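Local coordinates for protein calmodulin, putative (Toxoplasma gondii, PDB 6TJ6) that is a calmodulin-like EF-hand protein that probably binds calcium ions and is assembled here with two other protein chains, at residues Leu30-Cys35 with Glu57-Lys62; Glu10-Phe15 with Gly21-Arg26; Ala79-Arg82 with Gly86-Ser89; Glu92-Met97 with Ala111-Ala116. All blocks are in the same frame, centred on the assembly; numbering follows the deposited sequence.

Overall arrangement
The four contacts fall into two pairs on opposite sides of the chain's centre. Interactions 1 and 2 belong to the N-terminal pair of helix-loop-helix units and touch directly, Phe15 and Ala11 of interaction 2 packing against Leu30, Ser34 and Cys35 of interaction 1. Interactions 3 and 4 lie in the C-terminal EF-hand pair and are joined by a salt bridge from Arg82 to Glu92; the centres of interactions 2 and 3 are about 33 Å apart. Interactions 1, 2 and 3 are buried, 4 only partly so. Helix against helix, in 1 and 4, is apolar. Interaction 2, helix against strand, is likewise mostly apolar, whereas interaction 3, in a loop, centres on a buried carboxylate.

Interaction 1 of 4, residues Leu30-Cys35 with Glu57-Lys62; sequences LAIRSC and EAWMSK
Ile32 meets both Trp59 and Met60, and its two branches do different work. CG2, held opposite the backbone N, reaches CZ3 at the rim of the Trp59 ring, 3.7 Å away. The longer branch carries CD1 over the same indole: this methyl lies 4.0 Å from the centroid of the Trp59 six-membered ring and only 16° off the ring normal, a CH-pi contact offset toward the rim. In Trp59, chi1 (-165°) carries the indole to Ile32 and chi2, near 90°, turns its face to the methyl, while the two side chains cross at about a right angle. Met60 approaches differently. Bent at both chi2 and chi3, its chain folds so that SD rests 4.1 Å from Ile32 CG1, and the terminal methyl CE turns on to Cys35, 3.6 Å from its CB. Sulfur and methyl thus serve two neighbours along helix 26-34 and the turn that follows it. The buried Ile32 is further enclosed by Val37, Pro39 and Phe56, and Trp59 by Leu47. Such apolar packing of the second helix of one helix-loop-helix unit, 26-34, on that of the next, 53-64, is characteristic of the hydrophobic core of a paired EF-hand lobe.

Interaction 2 of 4, residues Glu10-Phe15 with Gly21-Arg26; sequences EAFALF and GEISGR
Ile23 lies over the ring of Phe12, and these two residues bury most of the surface in the contact. The ring receives Ile23 CG1 on one face, 3.9 Å from the Phe12 centroid and 27° off its normal, displaced toward the rim. Beyond it, the methyl Ile23 CD1 passes the ring, 3.5 Å from Phe12 CD1, and reaches the backbone of helix 7-15 at Phe12 O, 3.4 Å away. The extended outer torsion of Ile23 (chi2 -165°) is what carries the methyl that far. The two side chains run alongside each other in opposite senses; the short helix and strand segments make an angle of 73°.

A second kind of approach involves the ring's edge. Gly21 O lies near the plane of Phe12 and 3.4 Å from its CZ, so the carbonyl faces the weakly positive rim of the ring. Phe15 contributes less, its CB standing 3.9 Å from Ile23 CD1 while the ring itself turns toward Leu30, Ala31 and Ser34 of helix 26-34. The backbone of Ile23 is hydrogen-bonded to Met51 in strand 50-52, and Gly21 N to Asp16 OD2. This is the classic scheme of an EF-hand: a hydrophobic residue of the loop strand plugs into the core beside calcium ligands, here including Glu22 and Asp16, although this chain carries no bound calcium.

Interaction 3 of 4, residues Ala79-Arg82 with Gly86-Ser89; sequences AFDR and GTVS
Asp81 reaches across to Gly86 and Thr87 within a helix-loop-helix segment whose sequence fits an EF-hand loop, although it holds no metal here. The tight part is the carboxylate. With CG anti to the backbone N (chi1 -162°), the group swings inward and OD2 takes two weak hydrogen bonds, from Gly86 N at 2.7 Å and from Thr87 N at 3.2 Å, both strongly bent; Tyr126 OH is its further partner. OD1 is hydrogen-bonded to Asp85 N, yet it also lies 2.9 Å from the carbonyl oxygen Thr87 O. These two acceptors lie close with no metal modelled between them, and a cation bound there would probably ease their repulsion. Thr87 turns its hydroxyl elsewhere, to Asp85. The other end is looser: the methyl Val88 CG1 rests 3.7 Å from the carbonyl oxygen Phe80 O, and the two side chains are no closer than 4.4 Å, between Phe80 CB and Val88 CG1. The solvent side is marked by the exposed Arg82. A water bridges the two backbones, accepting from Ser89 N at 3.0 Å and donating to Phe80 O at a rather short 2.5 Å.

Interaction 4 of 4, residues Glu92-Met97 with Ala111-Ala116; sequences ELSQVM and AMIKEA
Across segments 92-97 and 111-116 the CA atoms come nearest at Ser94 and Ile113, 7.0 Å apart. A small residue facing a branched one is consistent with this spacing. Ile113 sends its CD1 methyl onto Ser94 CB at 3.4 Å, tighter than usual for two carbons, and the methyl lies 3.7 Å from Ser94 OG. The outer torsion of Ile113, chi2 120°, is far from a staggered value, which suggests that some strain accompanies the fit. Farther along helix 90-100, Met97 meets Met112 of helix 106-116 tip to tip, Met97 CE standing 3.6 Å from Met112 CE. They get there by different routes: Met97 is folded at both chi2 and chi3, whereas Met112 leaves its helix extended, with CG anti to the backbone N (chi1 176°), and bends only at chi3. Leu104, in the loop joining the helices, packs on both methionines, and Val109 on Ser94 and Met97. An aromatic side chain of another protein chain packs on Met112, and an acidic one on Met97. Joining successive EF-hand helices through apolar carbon atoms, most of them methyls, this contact relies on dispersion and shape rather than directional bonds, and the flexible methionines may adjust to a bound partner, as they do in calmodulin.

Interaction 1 of 4, residues Leu30-Cys35 with Glu57-Lys62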
loop_
_atom_site.group_PDB
_atom_site.type_symbol
_atom_site.label_atom_id
_atom_site.label_comp_id
_atom_site.label_asym_id
_atom_site.label_seq_id
_atom_site.Cartn_x
_atom_site.Cartn_y
_atom_site.Cartn_z
ATOM N N LEU A 30 1.479 16.900 -2.526
ATOM C CA LEU A 30 2.056 16.090 -1.459
ATOM C C LEU A 30 2.795 14.890 -2.032
ATOM O O LEU A 30 3.979 14.678 -1.734
ATOM C CB LEU A 30 0.963 15.654 -0.481
ATOM C CG LEU A 30 0.771 16.561 0.740
ATOM C CD1 LEU A 30 0.873 18.039 0.375
ATOM C CD2 LEU A 30 -0.563 16.271 1.409
ATOM N N ALA A 31 2.129 14.127 -2.907
ATOM C CA ALA A 31 2.793 12.995 -3.545
ATOM C C ALA A 31 4.128 13.427 -4.132
ATOM O O ALA A 31 5.175 12.845 -3.819
ATOM C CB ALA A 31 1.894 12.393 -4.627
ATOM N N ILE A 32 4.116 14.506 -4.919
ATOM C CA ILE A 32 5.352 14.985 -5.524
ATOM C C ILE A 32 6.377 15.288 -4.441
ATOM O O ILE A 32 7.500 14.761 -4.456
ATOM C CB ILE A 32 5.074 16.210 -6.413
ATOM C CG1 ILE A 32 4.145 15.815 -7.562
ATOM C CG2 ILE A 32 6.371 16.787 -6.950
ATOM C CD1 ILE A 32 3.640 16.985 -8.386
ATOM N N ARG A 33 5.981 16.084 -3.443
ATOM C CA ARG A 33 6.931 16.451 -2.403
ATOM C C ARG A 33 7.389 15.236 -1.615
ATOM O O ARG A 33 8.513 15.223 -1.097
ATOM C CB ARG A 33 6.320 17.498 -1.468
ATOM C CG ARG A 33 6.050 18.834 -2.139
ATOM C CD ARG A 33 5.889 19.958 -1.123
ATOM N NE ARG A 33 5.809 21.265 -1.771
ATOM C CZ ARG A 33 4.784 22.102 -1.653
ATOM N NH1 ARG A 33 3.744 21.784 -0.892
ATOM N NH2 ARG A 33 4.804 23.264 -2.291
ATOM N N SER A 34 6.559 14.191 -1.542
ATOM C CA SER A 34 6.961 13.012 -0.787
ATOM C C SER A 34 8.152 12.307 -1.422
ATOM O O SER A 34 8.855 11.563 -0.728
ATOM C CB SER A 34 5.789 12.038 -0.647
ATOM O OG SER A 34 5.566 11.317 -1.847
ATOM N N CYS A 35 8.405 12.533 -2.709
ATOM C CA CYS A 35 9.565 11.953 -3.369
ATOM C C CYS A 35 10.777 12.874 -3.333
ATOM O O CYS A 35 11.770 12.602 -4.018
ATOM C CB CYS A 35 9.217 11.588 -4.813
ATOM S SG CYS A 35 7.867 10.388 -4.952
ATOM N N GLU A 57 3.419 9.158 -13.394
ATOM C CA GLU A 57 4.718 8.574 -13.699
ATOM C C GLU A 57 5.433 9.377 -14.778
ATOM O O GLU A 57 6.645 9.589 -14.692
ATOM C CB GLU A 57 4.563 7.097 -14.099
ATOM C CG GLU A 57 4.347 6.799 -15.580
ATOM C CD GLU A 57 5.651 6.727 -16.360
ATOM O OE1 GLU A 57 6.693 6.395 -15.757
ATOM O OE2 GLU A 57 5.637 7.017 -17.573
ATOM N N ALA A 58 4.692 9.884 -15.771
ATOM C CA ALA A 58 5.320 10.705 -16.802
ATOM C C ALA A 58 5.810 12.033 -16.233
ATOM O O ALA A 58 6.942 12.456 -16.512
ATOM C CB ALA A 58 4.344 10.937 -17.955
ATOM N N TRP A 59 4.977 12.701 -15.431
ATOM C CA TRP A 59 5.385 13.962 -14.821
ATOM C C TRP A 59 6.645 13.780 -13.986
ATOM O O TRP A 59 7.610 14.543 -14.119
ATOM C CB TRP A 59 4.251 14.525 -13.957
ATOM C CG TRP A 59 4.439 15.972 -13.591
ATOM C CD1 TRP A 59 3.868 17.048 -14.202
ATOM C CD2 TRP A 59 5.256 16.497 -12.533
ATOM N NE1 TRP A 59 4.275 18.213 -13.590
ATOM C CE2 TRP A 59 5.127 17.901 -12.564
ATOM C CE3 TRP A 59 6.082 15.918 -11.564
ATOM C CZ2 TRP A 59 5.794 18.733 -11.663
ATOM C CZ3 TRP A 59 6.744 16.745 -10.671
ATOM C CH2 TRP A 59 6.596 18.137 -10.727
ATOM N N MET A 60 6.660 12.756 -13.126
ATOM C CA MET A 60 7.801 12.548 -12.241
ATOM C C MET A 60 9.039 12.114 -13.015
ATOM O O MET A 60 10.157 12.514 -12.668
ATOM C CB MET A 60 7.452 11.519 -11.163
ATOM C CG MET A 60 6.404 11.996 -10.163
ATOM S SD MET A 60 6.995 13.321 -9.091
ATOM C CE MET A 60 8.319 12.488 -8.217
ATOM N N SER A 61 8.871 11.302 -14.065
ATOM C CA SER A 61 10.020 10.885 -14.858
ATOM C C SER A 61 10.650 12.067 -15.581
ATOM O O SER A 61 11.878 12.199 -15.609
ATOM C CB SER A 61 9.607 9.798 -15.857
ATOM O OG SER A 61 9.213 8.613 -15.187
ATOM N N LYS A 62 9.826 12.956 -16.141
ATOM C CA LYS A 62 10.378 14.126 -16.814
ATOM C C LYS A 62 10.969 15.120 -15.821
ATOM O O LYS A 62 11.949 15.804 -16.141
ATOM C CB LYS A 62 9.298 14.779 -17.678
ATOM C CG LYS A 62 8.828 13.881 -18.819
ATOM C CD LYS A 62 7.452 14.268 -19.342
ATOM C CE LYS A 62 7.516 15.455 -20.284
ATOM N NZ LYS A 62 6.174 15.768 -20.847
#

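Interaction 2 of 4, residues Glu10-Phe15 with Gly21-Arg26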
loop_
_atom_site.group_PDB
_atom_site.type_symbol
_atom_site.label_atom_id
_atom_site.label_comp_id
_atom_site.label_asym_id
_atom_site.label_seq_id
_atom_site.Cartn_x
_atom_site.Cartn_y
_atom_site.Cartn_z
ATOM N N GLU A 10 5.028 3.790 -5.409
ATOM C CA GLU A 10 4.562 3.708 -4.031
ATOM C C GLU A 10 3.962 5.029 -3.568
ATOM O O GLU A 10 2.968 5.037 -2.840
ATOM C CB GLU A 10 5.707 3.296 -3.110
ATOM C CG GLU A 10 5.255 2.961 -1.705
ATOM C CD GLU A 10 6.412 2.796 -0.749
ATOM O OE1 GLU A 10 7.126 3.791 -0.502
ATOM O OE2 GLU A 10 6.611 1.669 -0.251
ATOM N N ALA A 11 4.552 6.155 -3.974
ATOM C CA ALA A 11 3.994 7.449 -3.593
ATOM C C ALA A 11 2.600 7.636 -4.174
ATOM O O ALA A 11 1.690 8.129 -3.489
ATOM C CB ALA A 11 4.923 8.575 -4.047
ATOM N N PHE A 12 2.414 7.241 -5.436
ATOM C CA PHE A 12 1.076 7.285 -6.021
ATOM C C PHE A 12 0.101 6.445 -5.203
ATOM O O PHE A 12 -0.987 6.910 -4.842
ATOM C CB PHE A 12 1.102 6.812 -7.476
ATOM C CG PHE A 12 -0.182 7.083 -8.215
ATOM C CD1 PHE A 12 -0.396 8.309 -8.823
ATOM C CD2 PHE A 12 -1.180 6.121 -8.286
ATOM C CE1 PHE A 12 -1.578 8.571 -9.495
ATOM C CE2 PHE A 12 -2.367 6.374 -8.957
ATOM C CZ PHE A 12 -2.567 7.603 -9.563
ATOM N N ALA A 13 0.486 5.206 -4.887
ATOM C CA ALA A 13 -0.399 4.337 -4.112
ATOM C C ALA A 13 -0.699 4.912 -2.731
ATOM O O ALA A 13 -1.807 4.734 -2.210
ATOM C CB ALA A 13 0.211 2.942 -3.985
ATOM N N LEU A 14 0.264 5.615 -2.134
ATOM C CA LEU A 14 0.103 6.104 -0.769
ATOM C C LEU A 14 -0.742 7.365 -0.700
ATOM O O LEU A 14 -1.416 7.591 0.310
ATOM C CB LEU A 14 1.469 6.368 -0.133
ATOM C CG LEU A 14 2.333 5.143 0.178
ATOM C CD1 LEU A 14 3.721 5.559 0.642
ATOM C CD2 LEU A 14 1.657 4.262 1.208
ATOM N N PHE A 15 -0.722 8.198 -1.739
ATOM C CA PHE A 15 -1.480 9.442 -1.696
ATOM C C PHE A 15 -2.780 9.392 -2.490
ATOM O O PHE A 15 -3.484 10.406 -2.564
ATOM C CB PHE A 15 -0.604 10.605 -2.162
ATOM C CG PHE A 15 0.370 11.060 -1.116
ATOM C CD1 PHE A 15 -0.015 11.969 -0.146
ATOM C CD2 PHE A 15 1.658 10.555 -1.078
ATOM C CE1 PHE A 15 0.873 12.382 0.831
ATOM C CE2 PHE A 15 2.548 10.964 -0.104
ATOM C CZ PHE A 15 2.155 11.879 0.851
ATOM N N GLY A 21 -7.552 5.313 -8.117
ATOM C CA GLY A 21 -6.571 5.413 -9.178
ATOM C C GLY A 21 -6.274 6.825 -9.617
ATOM O O GLY A 21 -5.707 7.023 -10.694
ATOM N N GLU A 22 -6.649 7.817 -8.812
ATOM C CA GLU A 22 -6.469 9.223 -9.140
ATOM C C GLU A 22 -5.895 9.951 -7.937
ATOM O O GLU A 22 -6.324 9.723 -6.802
ATOM C CB GLU A 22 -7.797 9.882 -9.545
ATOM C CG GLU A 22 -8.559 9.145 -10.629
ATOM C CD GLU A 22 -8.347 9.737 -12.004
ATOM O OE1 GLU A 22 -9.146 9.427 -12.913
ATOM O OE2 GLU A 22 -7.387 10.518 -12.173
ATOM N N ILE A 23 -4.925 10.822 -8.186
ATOM C CA ILE A 23 -4.426 11.747 -7.179
ATOM C C ILE A 23 -4.811 13.156 -7.607
ATOM O O ILE A 23 -4.644 13.530 -8.773
ATOM C CB ILE A 23 -2.904 11.621 -6.977
ATOM C CG1 ILE A 23 -2.538 10.209 -6.524
ATOM C CG2 ILE A 23 -2.449 12.580 -5.918
ATOM C CD1 ILE A 23 -1.137 10.106 -5.957
ATOM N N SER A 24 -5.330 13.936 -6.660
ATOM C CA SER A 24 -5.969 15.199 -6.994
ATOM C C SER A 24 -5.728 16.211 -5.885
ATOM O O SER A 24 -5.639 15.856 -4.706
ATOM C CB SER A 24 -7.474 15.004 -7.216
ATOM O OG SER A 24 -8.123 16.231 -7.486
ATOM N N GLY A 25 -5.627 17.480 -6.283
ATOM C CA GLY A 25 -5.552 18.564 -5.317
ATOM C C GLY A 25 -4.273 18.530 -4.504
ATOM O O GLY A 25 -3.190 18.205 -5.006
ATOM N N ARG A 26 -4.410 18.869 -3.218
ATOM C CA ARG A 26 -3.258 18.935 -2.326
ATOM C C ARG A 26 -2.462 17.638 -2.358
ATOM O O ARG A 26 -1.230 17.662 -2.480
ATOM C CB ARG A 26 -3.720 19.244 -0.901
ATOM C CG ARG A 26 -2.673 19.910 -0.018
#

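Interaction 3 of 4, residues Ala79-Arg82 with Gly86-Ser89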
loop_
_atom_site.group_PDB
_atom_site.type_symbol
_atom_site.label_atom_id
_atom_site.label_comp_id
_atom_site.label_asym_id
_atom_site.label_seq_id
_atom_site.Cartn_x
_atom_site.Cartn_y
_atom_site.Cartn_z
ATOM N N ALA A 79 21.787 25.927 3.213
ATOM C CA ALA A 79 21.471 27.334 3.430
ATOM C C ALA A 79 21.398 27.685 4.909
ATOM O O ALA A 79 21.599 28.849 5.269
ATOM C CB ALA A 79 20.151 27.689 2.746
ATOM N N PHE A 80 21.121 26.706 5.770
ATOM C CA PHE A 80 21.069 26.916 7.210
ATOM C C PHE A 80 22.271 26.303 7.915
ATOM O O PHE A 80 22.241 26.107 9.133
ATOM C CB PHE A 80 19.763 26.359 7.772
ATOM C CG PHE A 80 18.554 26.763 6.982
ATOM C CD1 PHE A 80 17.985 28.015 7.155
ATOM C CD2 PHE A 80 17.993 25.896 6.056
ATOM C CE1 PHE A 80 16.874 28.393 6.425
ATOM C CE2 PHE A 80 16.883 26.267 5.321
ATOM C CZ PHE A 80 16.321 27.519 5.505
ATOM N N ASP A 81 23.326 25.989 7.164
ATOM C CA ASP A 81 24.583 25.514 7.738
ATOM C C ASP A 81 25.421 26.738 8.091
ATOM O O ASP A 81 26.300 27.174 7.344
ATOM C CB ASP A 81 25.303 24.592 6.760
ATOM C CG ASP A 81 26.355 23.733 7.431
ATOM O OD1 ASP A 81 26.784 24.072 8.554
ATOM O OD2 ASP A 81 26.752 22.715 6.828
ATOM N N ARG A 82 25.122 27.312 9.259
ATOM C CA ARG A 82 25.850 28.492 9.718
ATOM C C ARG A 82 27.323 28.178 9.936
ATOM O O ARG A 82 28.204 28.852 9.386
ATOM C CB ARG A 82 25.217 29.029 11.001
ATOM C CG ARG A 82 24.023 29.917 10.748
ATOM C CD ARG A 82 23.179 30.118 11.990
ATOM N NE ARG A 82 21.813 29.650 11.773
ATOM C CZ ARG A 82 20.927 30.263 10.994
ATOM N NH1 ARG A 82 21.259 31.374 10.347
ATOM N NH2 ARG A 82 19.707 29.764 10.856
ATOM N N GLY A 86 28.667 20.877 7.490
ATOM C CA GLY A 86 27.771 19.795 7.141
ATOM C C GLY A 86 26.722 19.496 8.185
ATOM O O GLY A 86 26.229 18.367 8.245
ATOM N N THR A 87 26.366 20.475 9.018
ATOM C CA THR A 87 25.421 20.258 10.104
ATOM C C THR A 87 24.419 21.403 10.172
ATOM O O THR A 87 24.714 22.534 9.781
ATOM C CB THR A 87 26.120 20.137 11.465
ATOM O OG1 THR A 87 26.562 21.431 11.895
ATOM C CG2 THR A 87 27.314 19.194 11.402
ATOM N N VAL A 88 23.227 21.094 10.687
ATOM C CA VAL A 88 22.227 22.102 11.019
ATOM C C VAL A 88 21.702 21.818 12.420
ATOM O O VAL A 88 21.701 20.674 12.885
ATOM C CB VAL A 88 21.060 22.152 10.003
ATOM C CG1 VAL A 88 21.570 22.466 8.605
ATOM C CG2 VAL A 88 20.263 20.852 10.021
ATOM N N SER A 89 21.252 22.877 13.091
ATOM C CA SER A 89 20.776 22.762 14.463
ATOM C C SER A 89 19.476 21.966 14.521
ATOM O O SER A 89 18.544 22.218 13.751
ATOM C CB SER A 89 20.575 24.149 15.067
ATOM O OG SER A 89 19.655 24.103 16.143
HETATM O O HOH W 1 21.184 25.230 11.265
#

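Interaction 4 of 4, residues Glu92-Met97 with Ala111-Ala116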
loop_
_atom_site.group_PDB
_atom_site.type_symbol
_atom_site.label_atom_id
_atom_site.label_comp_id
_atom_site.label_asym_id
_atom_site.label_seq_id
_atom_site.Cartn_x
_atom_site.Cartn_y
_atom_site.Cartn_z
ATOM N N GLU A 92 16.430 24.137 15.940
ATOM C CA GLU A 92 15.955 25.071 14.925
ATOM C C GLU A 92 15.023 24.373 13.938
ATOM O O GLU A 92 13.925 24.867 13.640
ATOM C CB GLU A 92 17.142 25.702 14.195
ATOM C CG GLU A 92 16.744 26.656 13.081
ATOM C CD GLU A 92 17.926 27.397 12.485
ATOM O OE1 GLU A 92 19.078 26.973 12.717
ATOM O OE2 GLU A 92 17.702 28.409 11.790
ATOM N N LEU A 93 15.447 23.214 13.426
ATOM C CA LEU A 93 14.600 22.450 12.517
ATOM C C LEU A 93 13.302 22.034 13.195
ATOM O O LEU A 93 12.229 22.111 12.590
ATOM C CB LEU A 93 15.350 21.221 11.998
ATOM C CG LEU A 93 14.534 20.318 11.067
ATOM C CD1 LEU A 93 14.113 21.074 9.814
ATOM C CD2 LEU A 93 15.307 19.060 10.704
ATOM N N SER A 94 13.381 21.590 14.451
ATOM C CA SER A 94 12.175 21.201 15.180
ATOM C C SER A 94 11.191 22.362 15.270
ATOM O O SER A 94 10.000 22.213 14.963
ATOM C CB SER A 94 12.545 20.710 16.579
ATOM O OG SER A 94 11.384 20.368 17.317
ATOM N N GLN A 95 11.679 23.530 15.692
ATOM C CA GLN A 95 10.808 24.687 15.855
ATOM C C GLN A 95 10.185 25.110 14.531
ATOM O O GLN A 95 9.000 25.458 14.482
ATOM C CB GLN A 95 11.582 25.843 16.485
ATOM C CG GLN A 95 11.688 25.760 18.000
ATOM C CD GLN A 95 12.556 26.854 18.591
ATOM O OE1 GLN A 95 12.344 28.042 18.337
ATOM N NE2 GLN A 95 13.543 26.458 19.381
ATOM N N VAL A 96 10.958 25.085 13.440
ATOM C CA VAL A 96 10.375 25.533 12.174
ATOM C C VAL A 96 9.394 24.498 11.634
ATOM O O VAL A 96 8.372 24.857 11.031
ATOM C CB VAL A 96 11.470 25.875 11.144
ATOM C CG1 VAL A 96 12.398 26.954 11.691
ATOM C CG2 VAL A 96 12.251 24.640 10.737
ATOM N N MET A 97 9.665 23.206 11.853
ATOM C CA MET A 97 8.702 22.175 11.486
ATOM C C MET A 97 7.392 22.370 12.233
ATOM O O MET A 97 6.309 22.218 11.658
ATOM C CB MET A 97 9.272 20.785 11.778
ATOM C CG MET A 97 10.442 20.358 10.903
ATOM S SD MET A 97 9.953 19.863 9.244
ATOM C CE MET A 97 8.789 18.563 9.629
ATOM N N ALA A 111 10.304 12.273 16.621
ATOM C CA ALA A 111 10.888 11.033 16.122
ATOM C C ALA A 111 11.882 11.311 15.002
ATOM O O ALA A 111 12.990 10.759 14.983
ATOM C CB ALA A 111 9.784 10.090 15.645
ATOM N N MET A 112 11.497 12.168 14.051
ATOM C CA MET A 112 12.415 12.543 12.977
ATOM C C MET A 112 13.706 13.133 13.533
ATOM O O MET A 112 14.806 12.805 13.064
ATOM C CB MET A 112 11.743 13.542 12.037
ATOM C CG MET A 112 12.650 14.080 10.944
ATOM S SD MET A 112 12.067 15.660 10.314
ATOM C CE MET A 112 10.308 15.350 10.240
ATOM N N ILE A 113 13.591 14.004 14.537
ATOM C CA ILE A 113 14.782 14.670 15.060
ATOM C C ILE A 113 15.700 13.668 15.748
ATOM O O ILE A 113 16.928 13.754 15.632
ATOM C CB ILE A 113 14.400 15.834 15.990
ATOM C CG1 ILE A 113 13.974 17.036 15.158
ATOM C CG2 ILE A 113 15.574 16.238 16.868
ATOM C CD1 ILE A 113 12.586 17.468 15.424
ATOM N N LYS A 114 15.131 12.694 16.465
ATOM C CA LYS A 114 16.002 11.672 17.042
ATOM C C LYS A 114 16.649 10.824 15.953
ATOM O O LYS A 114 17.804 10.404 16.092
ATOM C CB LYS A 114 15.252 10.779 18.029
ATOM C CG LYS A 114 16.208 9.823 18.744
ATOM C CD LYS A 114 15.558 9.004 19.841
ATOM C CE LYS A 114 16.609 8.152 20.539
ATOM N NZ LYS A 114 16.044 7.303 21.620
ATOM N N GLU A 115 15.922 10.563 14.862
ATOM C CA GLU A 115 16.519 9.869 13.723
ATOM C C GLU A 115 17.769 10.590 13.238
ATOM O O GLU A 115 18.865 10.019 13.199
ATOM C CB GLU A 115 15.515 9.759 12.574
ATOM C CG GLU A 115 14.346 8.836 12.800
ATOM C CD GLU A 115 13.462 8.757 11.573
ATOM O OE1 GLU A 115 13.765 9.459 10.582
ATOM O OE2 GLU A 115 12.472 7.999 11.593
ATOM N N ALA A 116 17.610 11.861 12.864
ATOM C CA ALA A 116 18.708 12.613 12.268
ATOM C C ALA A 116 19.849 12.868 13.243
ATOM O O ALA A 116 20.989 13.064 12.807
ATOM C CB ALA A 116 18.189 13.939 11.720
#